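ATP-dependent helicase FUN30 (Saccharomyces cerevisiae S288c, PDB 5GN1) hydrolyses ATP to remodel nucleosomes in heterochromatin organisation and the resection of broken DNA ends, this fragment being the C-terminal part of its ATPase domain. Local coordinates at residues N284-D287 / D288-A292. Residues are numbered along the deposited sequence; the frame is centred on the assembly and turned at random.
Sequences NPHD and DRQAA
Over one face of the H286 imidazole lies the CG methylene of Q290, one helical turn on, in a CH-pi contact 3.9 Å from the ring centroid and displaced toward the rim, with NE2 the nearest ring atom to CG at 3.5 Å. H286 reaches it because its CG stands anti to the backbone N (chi1 173°), which sends the ring along the helix; Q290, bent at chi2, runs beside it with its amide plane 23° from the ring. Were H286 replaced by an alanine, the Q290 methylene would probably lose the ring it packs on, and its chain would be freer to turn. One face of the R289 guanidinium receives P285 CB, 4.0 Å from NH2, the extended arginine lying back over a proline that suits a first turn, where no amide hydrogen is needed. Both pairs sit on helix 285-292, which links strands 275-278 and 304-311 in a beta-alpha-beta unit of the C-terminal RecA-like lobe of this SNF2-family helicase. N284 is the N-cap: its OD1 accepts from H286 N at 3.1 Å, the donor lying well above the carbonyl plane, while ND2 bonds to K326 O. Aspartates suit the first turn, where the helix dipole would probably stabilise their negative charge; D287 OD2 bonds to S282 OG and D288 OD2 to S282 N. Further along, R289 N, Q290 N and A291 N donate to P285 O, H286 O and D287 O.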
loop_
_atom_site.group_PDB
_atom_site.type_symbol
_atom_site.label_atom_id
_atom_site.label_comp_id
_atom_site.label_asym_id
_atom_site.label_seq_id
_atom_site.Cartn_x
_atom_site.Cartn_y
_atom_site.Cartn_z
ATOM N N ASN A 284 -7.766 8.017 10.664
ATOM C CA ASN A 284 -8.494 7.851 11.915
ATOM C C ASN A 284 -7.699 6.929 12.836
ATOM O O ASN A 284 -7.621 5.722 12.571
ATOM C CB ASN A 284 -9.891 7.285 11.668
ATOM C CG ASN A 284 -10.721 7.174 12.948
ATOM O OD1 ASN A 284 -10.270 7.558 14.033
ATOM N ND2 ASN A 284 -11.941 6.649 12.823
ATOM N N PRO A 285 -7.093 7.443 13.905
ATOM C CA PRO A 285 -6.294 6.578 14.792
ATOM C C PRO A 285 -7.065 5.423 15.402
ATOM O O PRO A 285 -6.438 4.437 15.807
ATOM C CB PRO A 285 -5.802 7.552 15.875
ATOM C CG PRO A 285 -5.739 8.885 15.163
ATOM C CD PRO A 285 -6.878 8.878 14.175
ATOM N N HIS A 286 -8.392 5.512 15.499
ATOM C CA HIS A 286 -9.173 4.410 16.054
ATOM C C HIS A 286 -8.984 3.129 15.249
ATOM O O HIS A 286 -8.998 2.025 15.812
ATOM C CB HIS A 286 -10.647 4.813 16.097
ATOM C CG HIS A 286 -11.570 3.710 16.503
ATOM N ND1 HIS A 286 -11.725 3.312 17.815
ATOM C CD2 HIS A 286 -12.396 2.925 15.772
ATOM C CE1 HIS A 286 -12.604 2.327 17.872
ATOM N NE2 HIS A 286 -13.026 2.071 16.646
ATOM N N ASP A 287 -8.804 3.259 13.932
ATOM C CA ASP A 287 -8.599 2.092 13.079
ATOM C C ASP A 287 -7.288 1.384 13.400
ATOM O O ASP A 287 -7.246 0.153 13.462
ATOM C CB ASP A 287 -8.614 2.505 11.609
ATOM C CG ASP A 287 -9.953 3.062 11.175
ATOM O OD1 ASP A 287 -10.967 2.761 11.840
ATOM O OD2 ASP A 287 -9.981 3.791 10.161
ATOM N N ASP A 288 -6.211 2.142 13.602
ATOM C CA ASP A 288 -4.921 1.522 13.893
ATOM C C ASP A 288 -4.852 0.994 15.320
ATOM O O ASP A 288 -4.078 0.066 15.593
ATOM C CB ASP A 288 -3.780 2.506 13.652
ATOM C CG ASP A 288 -3.600 2.846 12.180
ATOM O OD1 ASP A 288 -4.117 2.090 11.329
ATOM O OD2 ASP A 288 -2.948 3.878 11.880
ATOM N N ARG A 289 -5.686 1.530 16.199
ATOM C CA ARG A 289 -5.768 1.037 17.556
ATOM C C ARG A 289 -6.540 -0.284 17.506
ATOM O O ARG A 289 -6.149 -1.231 18.112
ATOM C CB ARG A 289 -6.400 2.050 18.502
ATOM C CG ARG A 289 -5.462 3.181 18.893
ATOM C CD ARG A 289 -6.099 4.337 19.666
ATOM N NE ARG A 289 -5.323 5.561 19.473
ATOM C CZ ARG A 289 -5.594 6.745 20.010
ATOM N NH1 ARG A 289 -6.626 6.904 20.805
ATOM N NH2 ARG A 289 -4.828 7.774 19.729
ATOM N N GLN A 290 -7.621 -0.319 16.766
ATOM C CA GLN A 290 -8.396 -1.544 16.580
ATOM C C GLN A 290 -7.544 -2.657 15.981
ATOM O O GLN A 290 -7.646 -3.812 16.400
ATOM C CB GLN A 290 -9.609 -1.280 15.688
ATOM C CG GLN A 290 -10.809 -0.692 16.426
ATOM C CD GLN A 290 -11.432 -1.692 17.382
ATOM O OE1 GLN A 290 -10.895 -1.966 18.459
ATOM N NE2 GLN A 290 -12.559 -2.260 16.981
ATOM N N ALA A 291 -6.719 -2.328 14.984
ATOM C CA ALA A 291 -5.795 -3.300 14.413
ATOM C C ALA A 291 -4.817 -3.813 15.463
ATOM O O ALA A 291 -4.641 -5.024 15.623
ATOM C CB ALA A 291 -5.053 -2.670 13.230
ATOM N N ALA A 292 -4.184 -2.903 16.207
ATOM C CA ALA A 292 -3.238 -3.314 17.237
ATOM C C ALA A 292 -3.897 -4.177 18.308
ATOM O O ALA A 292 -3.261 -5.097 18.842
ATOM C CB ALA A 292 -2.580 -2.083 17.862
#